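Local coordinates for glutathione peroxidase-like protein (Trypanosoma brucei, PDB 3DWV) that probably reduces hydroperoxides as a tryparedoxin-dependent peroxidase of the glutathione peroxidase family, captured here in its oxidized, disulfide form, at residues V54-Y65 with E100-K110; L154-F165 with I174-L182. The protein carries 1 engineered substitution. All coordinates share one frame; numbering follows the deposited sequence.

Contact 1: residues V54-Y65 with E100-K110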
loop_
_atom_site.group_PDB
_atom_site.type_symbol
_atom_site.label_atom_id
_atom_site.label_comp_id
_atom_site.label_asym_id
_atom_site.label_seq_id
_atom_site.Cartn_x
_atom_site.Cartn_y
_atom_site.Cartn_z
ATOM N N VAL A 54 5.295 -1.830 1.785
ATOM C CA VAL A 54 6.624 -2.119 1.194
ATOM C C VAL A 54 7.507 -2.579 2.337
ATOM O O VAL A 54 7.096 -2.678 3.517
ATOM C CB VAL A 54 7.171 -0.896 0.436
ATOM C CG1 VAL A 54 6.176 -0.408 -0.646
ATOM C CG2 VAL A 54 7.440 0.264 1.388
ATOM N N ALA A 55 8.739 -2.847 2.013
ATOM C CA ALA A 55 9.720 -3.291 3.006
ATOM C C ALA A 55 11.115 -2.980 2.437
ATOM O O ALA A 55 11.183 -2.505 1.294
ATOM C CB ALA A 55 9.538 -4.762 3.354
ATOM N N SER A 56 12.190 -3.210 3.159
ATOM C CA SER A 56 13.533 -2.945 2.644
ATOM C C SER A 56 13.812 -3.661 1.325
ATOM O O SER A 56 13.208 -4.718 1.041
ATOM C CB SER A 56 14.560 -3.447 3.662
ATOM O OG SER A 56 14.531 -2.608 4.809
ATOM N N LYS A 57 14.733 -3.105 0.554
ATOM C CA LYS A 57 15.054 -3.623 -0.776
ATOM C C LYS A 57 15.994 -4.819 -0.639
ATOM O O LYS A 57 17.168 -4.601 -0.322
ATOM C CB LYS A 57 15.684 -2.539 -1.658
ATOM C CG LYS A 57 16.125 -3.073 -3.011
ATOM C CD LYS A 57 16.769 -1.977 -3.869
ATOM C CE LYS A 57 18.033 -1.428 -3.229
ATOM N NZ LYS A 57 18.652 -0.407 -4.166
ATOM N N CYS A 58 15.491 -6.030 -0.917
ATOM C CA CYS A 58 16.376 -7.180 -0.874
ATOM C C CYS A 58 16.799 -7.640 -2.269
ATOM O O CYS A 58 17.776 -8.364 -2.385
ATOM C CB CYS A 58 15.723 -8.365 -0.145
ATOM S SG CYS A 58 15.190 -7.945 1.542
ATOM N N GLY A 59 16.055 -7.233 -3.292
ATOM C CA GLY A 59 16.422 -7.480 -4.679
ATOM C C GLY A 59 15.206 -7.867 -5.493
ATOM O O GLY A 59 15.268 -7.887 -6.745
ATOM N N TYR A 60 14.082 -8.318 -4.900
ATOM C CA TYR A 60 12.933 -8.896 -5.579
ATOM C C TYR A 60 11.629 -8.349 -5.002
ATOM O O TYR A 60 11.568 -8.252 -3.772
ATOM C CB TYR A 60 12.916 -10.467 -5.509
ATOM C CG TYR A 60 14.247 -10.906 -6.120
ATOM C CD1 TYR A 60 14.518 -10.957 -7.483
ATOM C CD2 TYR A 60 15.288 -11.184 -5.242
ATOM C CE1 TYR A 60 15.774 -11.338 -7.987
ATOM C CE2 TYR A 60 16.546 -11.563 -5.717
ATOM C CZ TYR A 60 16.772 -11.649 -7.066
ATOM O OH TYR A 60 18.025 -11.995 -7.507
ATOM N N THR A 61 10.653 -7.999 -5.855
ATOM C CA THR A 61 9.320 -7.595 -5.368
ATOM C C THR A 61 8.224 -8.317 -6.142
ATOM O O THR A 61 7.053 -7.903 -6.082
ATOM C CB THR A 61 9.144 -6.063 -5.468
ATOM O OG1 THR A 61 9.218 -5.629 -6.835
ATOM C CG2 THR A 61 10.255 -5.270 -4.755
ATOM N N LYS A 62 8.463 -9.360 -6.961
ATOM C CA LYS A 62 7.409 -9.971 -7.778
ATOM C C LYS A 62 6.802 -9.046 -8.851
ATOM O O LYS A 62 5.658 -9.175 -9.381
ATOM C CB LYS A 62 6.277 -10.512 -6.898
ATOM C CG LYS A 62 6.751 -11.333 -5.730
ATOM C CD LYS A 62 5.632 -12.042 -5.001
ATOM C CE LYS A 62 6.154 -13.060 -4.003
ATOM N NZ LYS A 62 6.930 -14.181 -4.614
ATOM N N GLY A 63 7.607 -8.046 -9.188
ATOM C CA GLY A 63 7.206 -7.024 -10.162
ATOM C C GLY A 63 6.578 -5.799 -9.547
ATOM O O GLY A 63 6.266 -4.845 -10.242
ATOM N N GLY A 64 6.314 -5.769 -8.237
ATOM C CA GLY A 64 5.592 -4.710 -7.553
ATOM C C GLY A 64 6.250 -3.357 -7.636
ATOM O O GLY A 64 5.556 -2.355 -7.927
ATOM N N TYR A 65 7.573 -3.308 -7.406
ATOM C CA TYR A 65 8.230 -2.023 -7.622
ATOM C C TYR A 65 8.009 -1.455 -9.023
ATOM O O TYR A 65 7.791 -0.235 -9.225
ATOM C CB TYR A 65 9.751 -2.167 -7.401
ATOM C CG TYR A 65 10.525 -0.917 -7.788
ATOM C CD1 TYR A 65 10.652 0.100 -6.844
ATOM C CD2 TYR A 65 11.153 -0.711 -9.026
ATOM C CE1 TYR A 65 11.353 1.260 -7.140
ATOM C CE2 TYR A 65 11.827 0.441 -9.319
ATOM C CZ TYR A 65 11.923 1.427 -8.365
ATOM O OH TYR A 65 12.624 2.543 -8.707
ATOM N N GLU A 100 14.063 -13.379 5.622
ATOM C CA GLU A 100 14.744 -12.719 4.511
ATOM C C GLU A 100 15.639 -11.570 4.961
ATOM O O GLU A 100 16.755 -11.408 4.478
ATOM C CB GLU A 100 13.708 -12.175 3.524
ATOM C CG GLU A 100 14.336 -11.386 2.389
ATOM C CD GLU A 100 13.298 -11.117 1.310
ATOM O OE1 GLU A 100 12.160 -10.760 1.689
ATOM O OE2 GLU A 100 13.642 -11.273 0.131
ATOM N N ILE A 101 15.165 -10.723 5.882
ATOM C CA ILE A 101 16.036 -9.610 6.300
ATOM C C ILE A 101 17.029 -10.084 7.326
ATOM O O ILE A 101 17.998 -9.415 7.663
ATOM C CB ILE A 101 15.151 -8.442 6.759
ATOM C CG1 ILE A 101 14.184 -8.107 5.612
ATOM C CG2 ILE A 101 15.964 -7.268 7.243
ATOM C CD1 ILE A 101 14.424 -6.830 4.853
ATOM N N LYS A 102 16.836 -11.311 7.837
ATOM C CA LYS A 102 17.867 -11.779 8.773
ATOM C C LYS A 102 19.025 -12.395 7.993
ATOM O O LYS A 102 20.199 -12.179 8.321
ATOM C CB LYS A 102 17.269 -12.746 9.786
ATOM C CG LYS A 102 17.018 -14.148 9.271
ATOM C CD LYS A 102 17.691 -15.223 10.108
ATOM C CE LYS A 102 16.983 -16.565 9.997
ATOM N NZ LYS A 102 17.562 -17.399 8.912
ATOM N N GLU A 103 18.694 -13.157 6.956
ATOM C CA GLU A 103 19.641 -13.896 6.142
ATOM C C GLU A 103 20.427 -13.015 5.195
ATOM O O GLU A 103 21.615 -13.229 4.934
ATOM C CB GLU A 103 18.882 -14.966 5.322
ATOM C CG GLU A 103 19.789 -16.044 4.789
ATOM C CD GLU A 103 19.186 -17.202 4.037
ATOM O OE1 GLU A 103 17.946 -17.360 3.982
ATOM O OE2 GLU A 103 19.980 -17.995 3.468
ATOM N N PHE A 104 19.768 -12.042 4.606
ATOM C CA PHE A 104 20.371 -11.269 3.519
ATOM C C PHE A 104 20.473 -9.782 3.819
ATOM O O PHE A 104 19.789 -9.126 4.601
ATOM C CB PHE A 104 19.501 -11.527 2.282
ATOM C CG PHE A 104 19.369 -12.989 1.882
ATOM C CD1 PHE A 104 20.485 -13.678 1.440
ATOM C CD2 PHE A 104 18.161 -13.648 1.929
ATOM C CE1 PHE A 104 20.392 -15.009 1.050
ATOM C CE2 PHE A 104 18.040 -14.978 1.565
ATOM C CZ PHE A 104 19.163 -15.665 1.120
ATOM N N VAL A 105 21.404 -9.147 3.113
ATOM C CA VAL A 105 21.508 -7.689 3.147
ATOM C C VAL A 105 20.356 -7.119 2.340
ATOM O O VAL A 105 20.097 -7.504 1.186
ATOM C CB VAL A 105 22.892 -7.256 2.647
ATOM C CG1 VAL A 105 23.016 -5.754 2.416
ATOM C CG2 VAL A 105 23.944 -7.700 3.657
ATOM N N CYS A 106 19.641 -6.206 2.990
ATOM C CA CYS A 106 18.556 -5.515 2.308
ATOM C C CYS A 106 18.706 -4.045 2.650
ATOM O O CYS A 106 18.951 -3.793 3.835
ATOM C CB CYS A 106 17.193 -6.021 2.764
ATOM S SG CYS A 106 16.973 -7.801 2.536
ATOM N N THR A 107 18.556 -3.140 1.707
ATOM C CA THR A 107 18.836 -1.742 2.039
ATOM C C THR A 107 17.566 -0.906 2.050
ATOM O O THR A 107 16.439 -1.330 1.730
ATOM C CB THR A 107 19.857 -1.243 1.002
ATOM O OG1 THR A 107 19.225 -1.336 -0.294
ATOM C CG2 THR A 107 21.106 -2.086 0.917
ATOM N N LYS A 108 17.711 0.351 2.474
ATOM C CA LYS A 108 16.573 1.258 2.601
ATOM C C LYS A 108 15.773 1.348 1.312
ATOM O O LYS A 108 16.320 1.624 0.262
ATOM C CB LYS A 108 17.063 2.677 2.977
ATOM C CG LYS A 108 15.885 3.609 3.185
ATOM C CD LYS A 108 16.269 5.088 3.262
ATOM C CE LYS A 108 15.177 5.883 3.968
ATOM N NZ LYS A 108 15.680 7.005 4.832
ATOM N N PHE A 109 14.476 1.131 1.362
ATOM C CA PHE A 109 13.569 1.372 0.273
ATOM C C PHE A 109 13.577 2.843 -0.183
ATOM O O PHE A 109 13.524 3.711 0.705
ATOM C CB PHE A 109 12.142 1.005 0.707
ATOM C CG PHE A 109 11.213 1.111 -0.499
ATOM C CD1 PHE A 109 11.411 0.268 -1.603
ATOM C CD2 PHE A 109 10.205 2.053 -0.548
ATOM C CE1 PHE A 109 10.592 0.358 -2.710
ATOM C CE2 PHE A 109 9.354 2.088 -1.653
ATOM C CZ PHE A 109 9.545 1.261 -2.734
ATOM N N LYS A 110 13.649 2.986 -1.506
ATOM C CA LYS A 110 13.610 4.278 -2.191
ATOM C C LYS A 110 12.678 4.258 -3.392
ATOM O O LYS A 110 12.629 3.287 -4.153
ATOM C CB LYS A 110 14.998 4.691 -2.729
ATOM C CG LYS A 110 16.062 4.952 -1.671
ATOM C CD LYS A 110 17.403 5.372 -2.216
ATOM C CE LYS A 110 18.039 4.645 -3.359
ATOM N NZ LYS A 110 18.523 3.252 -3.164
HETATM O O HOH W 1 20.490 0.804 -1.939
HETATM O O HOH W 2 16.441 1.406 -2.626
HETATM O O HOH W 3 20.062 -9.343 -1.035
#

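Contact 2: residues L154-F165 with I174-L182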
loop_
_atom_site.group_PDB
_atom_site.type_symbol
_atom_site.label_atom_id
_atom_site.label_comp_id
_atom_site.label_asym_id
_atom_site.label_seq_id
_atom_site.Cartn_x
_atom_site.Cartn_y
_atom_site.Cartn_z
ATOM N N LEU A 154 -6.438 -0.377 -4.459
ATOM C CA LEU A 154 -6.915 0.717 -5.302
ATOM C C LEU A 154 -8.076 1.452 -4.616
ATOM O O LEU A 154 -9.045 0.818 -4.179
ATOM C CB LEU A 154 -7.369 0.190 -6.642
ATOM C CG LEU A 154 -7.747 1.207 -7.703
ATOM C CD1 LEU A 154 -6.630 2.143 -8.136
ATOM C CD2 LEU A 154 -8.226 0.433 -8.942
ATOM N N ILE A 155 -7.917 2.758 -4.508
ATOM C CA ILE A 155 -8.836 3.634 -3.796
ATOM C C ILE A 155 -9.573 4.526 -4.810
ATOM O O ILE A 155 -8.906 5.097 -5.716
ATOM C CB ILE A 155 -8.027 4.518 -2.840
ATOM C CG1 ILE A 155 -7.019 3.724 -1.980
ATOM C CG2 ILE A 155 -8.987 5.372 -2.024
ATOM C CD1 ILE A 155 -7.614 2.592 -1.164
ATOM N N ASP A 156 -10.883 4.677 -4.713
ATOM C CA ASP A 156 -11.603 5.514 -5.699
ATOM C C ASP A 156 -11.534 6.997 -5.354
ATOM O O ASP A 156 -10.861 7.394 -4.399
ATOM C CB ASP A 156 -13.011 4.961 -5.905
ATOM C CG ASP A 156 -13.985 5.191 -4.778
ATOM O OD1 ASP A 156 -13.663 5.971 -3.860
ATOM O OD2 ASP A 156 -15.115 4.612 -4.738
ATOM N N ARG A 157 -12.217 7.838 -6.138
ATOM C CA ARG A 157 -12.319 9.271 -6.011
ATOM C C ARG A 157 -12.857 9.729 -4.654
ATOM O O ARG A 157 -12.519 10.862 -4.261
ATOM C CB ARG A 157 -13.216 9.917 -7.089
ATOM C CG ARG A 157 -13.119 9.353 -8.493
ATOM C CD ARG A 157 -13.846 10.153 -9.571
ATOM N NE ARG A 157 -14.370 9.415 -10.709
ATOM C CZ ARG A 157 -14.305 9.598 -12.016
ATOM N NH1 ARG A 157 -13.658 10.625 -12.560
ATOM N NH2 ARG A 157 -14.895 8.746 -12.872
ATOM N N ASP A 158 -13.644 8.905 -3.968
ATOM C CA ASP A 158 -14.234 9.131 -2.663
ATOM C C ASP A 158 -13.410 8.585 -1.487
ATOM O O ASP A 158 -13.863 8.648 -0.329
ATOM C CB ASP A 158 -15.621 8.479 -2.549
ATOM C CG ASP A 158 -16.605 9.011 -3.559
ATOM O OD1 ASP A 158 -16.632 10.247 -3.727
ATOM O OD2 ASP A 158 -17.329 8.200 -4.178
ATOM N N GLY A 159 -12.239 8.030 -1.735
ATOM C CA GLY A 159 -11.393 7.423 -0.726
ATOM C C GLY A 159 -11.800 6.035 -0.304
ATOM O O GLY A 159 -11.376 5.506 0.727
ATOM N N VAL A 160 -12.664 5.366 -1.061
ATOM C CA VAL A 160 -13.080 3.999 -0.757
ATOM C C VAL A 160 -12.233 2.928 -1.447
ATOM O O VAL A 160 -12.007 3.032 -2.666
ATOM C CB VAL A 160 -14.545 3.817 -1.210
ATOM C CG1 VAL A 160 -15.118 2.529 -0.663
ATOM C CG2 VAL A 160 -15.379 5.025 -0.794
ATOM N N PRO A 161 -11.735 1.928 -0.729
ATOM C CA PRO A 161 -10.974 0.801 -1.292
ATOM C C PRO A 161 -11.865 -0.060 -2.194
ATOM O O PRO A 161 -12.872 -0.531 -1.660
ATOM C CB PRO A 161 -10.556 -0.022 -0.076
ATOM C CG PRO A 161 -10.737 0.900 1.094
ATOM C CD PRO A 161 -11.866 1.823 0.746
ATOM N N VAL A 162 -11.491 -0.217 -3.462
ATOM C CA VAL A 162 -12.345 -0.923 -4.419
ATOM C C VAL A 162 -11.683 -2.159 -4.998
ATOM O O VAL A 162 -12.381 -3.009 -5.566
ATOM C CB VAL A 162 -12.775 0.045 -5.533
ATOM C CG1 VAL A 162 -13.757 1.047 -4.915
ATOM C CG2 VAL A 162 -11.621 0.773 -6.196
ATOM N N GLU A 163 -10.377 -2.319 -4.897
ATOM C CA GLU A 163 -9.700 -3.550 -5.312
ATOM C C GLU A 163 -8.476 -3.787 -4.425
ATOM O O GLU A 163 -7.840 -2.816 -3.959
ATOM C CB GLU A 163 -9.227 -3.530 -6.773
ATOM C CG GLU A 163 -10.213 -3.037 -7.805
ATOM C CD GLU A 163 -11.306 -4.002 -8.210
ATOM O OE1 GLU A 163 -11.173 -5.226 -7.953
ATOM O OE2 GLU A 163 -12.307 -3.511 -8.804
ATOM N N ARG A 164 -8.133 -5.050 -4.231
ATOM C CA ARG A 164 -6.891 -5.477 -3.593
ATOM C C ARG A 164 -6.095 -6.210 -4.692
ATOM O O ARG A 164 -6.674 -7.127 -5.307
ATOM C CB ARG A 164 -7.041 -6.438 -2.404
ATOM C CG ARG A 164 -5.751 -6.784 -1.685
ATOM C CD ARG A 164 -5.725 -8.030 -0.824
ATOM N NE ARG A 164 -6.417 -7.798 0.420
ATOM C CZ ARG A 164 -6.071 -8.269 1.621
ATOM N NH1 ARG A 164 -5.017 -9.043 1.814
ATOM N NH2 ARG A 164 -6.832 -7.929 2.641
ATOM N N PHE A 165 -4.846 -5.833 -4.895
ATOM C CA PHE A 165 -3.996 -6.531 -5.864
ATOM C C PHE A 165 -2.830 -7.245 -5.198
ATOM O O PHE A 165 -2.187 -6.657 -4.320
ATOM C CB PHE A 165 -3.424 -5.563 -6.904
ATOM C CG PHE A 165 -4.526 -4.968 -7.792
ATOM C CD1 PHE A 165 -5.040 -5.666 -8.864
ATOM C CD2 PHE A 165 -5.010 -3.691 -7.536
ATOM C CE1 PHE A 165 -6.035 -5.124 -9.672
ATOM C CE2 PHE A 165 -6.012 -3.150 -8.338
ATOM C CZ PHE A 165 -6.534 -3.845 -9.418
ATOM N N ILE A 174 -4.252 -3.736 -13.519
ATOM C CA ILE A 174 -4.593 -2.642 -12.596
ATOM C C ILE A 174 -5.242 -1.544 -13.417
ATOM O O ILE A 174 -6.244 -0.967 -13.010
ATOM C CB ILE A 174 -3.343 -2.220 -11.799
ATOM C CG1 ILE A 174 -2.817 -3.299 -10.856
ATOM C CG2 ILE A 174 -3.620 -0.967 -10.994
ATOM C CD1 ILE A 174 -1.733 -2.918 -9.867
ATOM N N GLU A 175 -4.708 -1.258 -14.596
ATOM C CA GLU A 175 -5.332 -0.323 -15.526
ATOM C C GLU A 175 -6.795 -0.636 -15.834
ATOM O O GLU A 175 -7.605 0.308 -15.923
ATOM C CB GLU A 175 -4.498 -0.298 -16.829
ATOM C CG GLU A 175 -3.261 0.573 -16.682
ATOM C CD GLU A 175 -2.492 0.682 -17.985
ATOM O OE1 GLU A 175 -2.582 -0.233 -18.851
ATOM O OE2 GLU A 175 -1.784 1.689 -18.165
ATOM N N GLU A 176 -7.187 -1.903 -15.999
ATOM C CA GLU A 176 -8.595 -2.249 -16.227
ATOM C C GLU A 176 -9.525 -1.577 -15.208
ATOM O O GLU A 176 -10.597 -1.075 -15.549
ATOM C CB GLU A 176 -8.818 -3.756 -16.162
ATOM C CG GLU A 176 -7.859 -4.639 -16.913
ATOM C CD GLU A 176 -7.705 -4.280 -18.376
ATOM O OE1 GLU A 176 -6.830 -3.447 -18.715
ATOM O OE2 GLU A 176 -8.447 -4.832 -19.214
ATOM N N LYS A 177 -9.094 -1.552 -13.945
ATOM C CA LYS A 177 -9.834 -0.934 -12.854
ATOM C C LYS A 177 -9.571 0.573 -12.734
ATOM O O LYS A 177 -10.483 1.389 -12.468
ATOM C CB LYS A 177 -9.467 -1.550 -11.504
ATOM C CG LYS A 177 -9.560 -3.057 -11.380
ATOM C CD LYS A 177 -10.792 -3.602 -12.079
ATOM C CE LYS A 177 -10.883 -5.118 -11.854
ATOM N NZ LYS A 177 -11.812 -5.724 -12.830
ATOM N N LEU A 178 -8.318 0.995 -12.883
ATOM C CA LEU A 178 -7.944 2.392 -12.648
ATOM C C LEU A 178 -8.414 3.362 -13.730
ATOM O O LEU A 178 -8.825 4.492 -13.424
ATOM C CB LEU A 178 -6.434 2.460 -12.526
ATOM C CG LEU A 178 -5.761 3.828 -12.461
ATOM C CD1 LEU A 178 -6.230 4.628 -11.259
ATOM C CD2 LEU A 178 -4.242 3.653 -12.406
ATOM N N ILE A 179 -8.330 2.995 -14.989
ATOM C CA ILE A 179 -8.671 3.989 -16.041
ATOM C C ILE A 179 -10.087 4.496 -15.946
ATOM O O ILE A 179 -10.300 5.715 -16.073
ATOM C CB ILE A 179 -8.360 3.324 -17.416
ATOM C CG1 ILE A 179 -6.830 3.242 -17.648
ATOM C CG2 ILE A 179 -9.156 3.953 -18.538
ATOM C CD1 ILE A 179 -6.465 2.412 -18.857
ATOM N N PRO A 180 -11.091 3.645 -15.739
ATOM C CA PRO A 180 -12.420 4.194 -15.502
ATOM C C PRO A 180 -12.450 5.137 -14.295
ATOM O O PRO A 180 -13.336 6.013 -14.305
ATOM C CB PRO A 180 -13.256 2.954 -15.173
ATOM C CG PRO A 180 -12.552 1.824 -15.857
ATOM C CD PRO A 180 -11.107 2.175 -15.747
ATOM N N LEU A 181 -11.606 4.988 -13.285
ATOM C CA LEU A 181 -11.648 5.840 -12.104
ATOM C C LEU A 181 -11.039 7.181 -12.409
ATOM O O LEU A 181 -11.406 8.185 -11.848
ATOM C CB LEU A 181 -10.816 5.223 -10.976
ATOM C CG LEU A 181 -11.572 4.071 -10.303
ATOM C CD1 LEU A 181 -10.699 3.382 -9.269
ATOM C CD2 LEU A 181 -12.877 4.587 -9.707
ATOM N N LEU A 182 -10.087 7.106 -13.354
ATOM C CA LEU A 182 -9.534 8.374 -13.814
ATOM C C LEU A 182 -10.574 9.092 -14.681
ATOM O O LEU A 182 -10.699 10.302 -14.581
ATOM C CB LEU A 182 -8.241 8.130 -14.593
ATOM C CG LEU A 182 -7.097 7.617 -13.701
ATOM C CD1 LEU A 182 -6.248 6.675 -14.554
ATOM C CD2 LEU A 182 -6.348 8.786 -13.097
#

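Contact 1: residues V54-Y65 with E100-K110
K57 and T107 form a single antiparallel bridge, a hydrogen-bonded pair with CA atoms 5.1 Å apart. K57 N donates to T107 O at 2.7 Å, nearly straight at 160° and in the carbonyl plane. The return bond, T107 N to K57 O, is 2.9 Å and more bent.

Next to the bridge, C58 (just after K57) and C106 (just before T107) form a disulfide, C58 SG to C106 SG 2.0 Å with chi3 106°. Both SG atoms lie anti to their own carbonyl carbons (chi1 near -57°), which turns them toward each other. I101 CD1 packs 3.6 Å from C58 SG and also touches CB of S56. The E100 chain reaches C58, its CG against the sulfur and its OE2 near CB. A water donates to both C58 O and V105 O, tying the two backbones.

The side chains of the bridged pair lie side by side and point the same way. K57 NZ and K110 NZ are 3.8 Å apart. Water accepts from both amines, weakly from K57, and donates to K108 O; this probably eases their repulsion. Another water accepts from K57 NZ and bonds to T107 OG1. The F109 ring carries V54 CB over one face, toward the rim, while V54 CG2 meets F109 CD2 at 3.8 Å. Y65 turns its edge to F109 CE1 and K110 O.

C58 is the predicted active-site cysteine. Its sulfur is bonded to C106, consistent with the oxidized state of a two-cysteine peroxidase. Reduction, probably by tryparedoxin, would have to open this bond before C58 could act as a thiol again.

Contact 2: residues L154-F165 with I174-L182
The last beta hairpin of the thioredoxin-like fold meets the C-terminal helix here. L154 CG is anti to the backbone N (chi1 -173°), which carries both methyls to the helix. L154 CD2 presses on K177 CB at 3.5 Å, a tight fit. L154 CD1 meets L178 CD1 at 4.0 Å, and L154 meets L181 tip to tip. L181 spreads its two methyls: CD1 touches L154 and V162, and L181 CD2 lies 3.8 Å from D156 CB.

Strand 161-165 and helix 174-181 run nearly antiparallel, at 159°, with axes 10.0 Å apart. The helix covers one face of the sheet at its 161-165 edge. V162 and E163, a classic beta bulge opposite L154, both point CB at the helix. At the hairpin turn D156 OD1 takes the N-H of D158, an Asx turn, and that of V160 from the opposite face.

I174 CG1 sits over the centre of the F165 ring, a CH-pi contact 3.7 Å from the centroid. K177 CG comes to the ring edge. K177 crosses E163 at about a right angle, CG against CG; K177 NZ is 4.6 Å from E163 OE2, not a salt bridge. The R157 guanidinium lays one face over L181 O, without a hydrogen bond.

How the contacts relate
Contact 1 closes before contact 2 opens along the chain. Their centres are about 26 Å apart and lie on opposite sides of the chain's centre. Nearest atoms are about 8 Å apart, so the two do not touch. The central sheet spans the gap: strand 49-54 runs into contact 1 at V54 and pairs with strand 152-155, which enters contact 2. Helix 64-75 is a second link. It starts within segment 54-65, and its T67 and L71 pack on I174. Contact 1 is a surface contact holding the predicted active-site cysteine. Contact 2 is partly buried packing, remote from that cysteine.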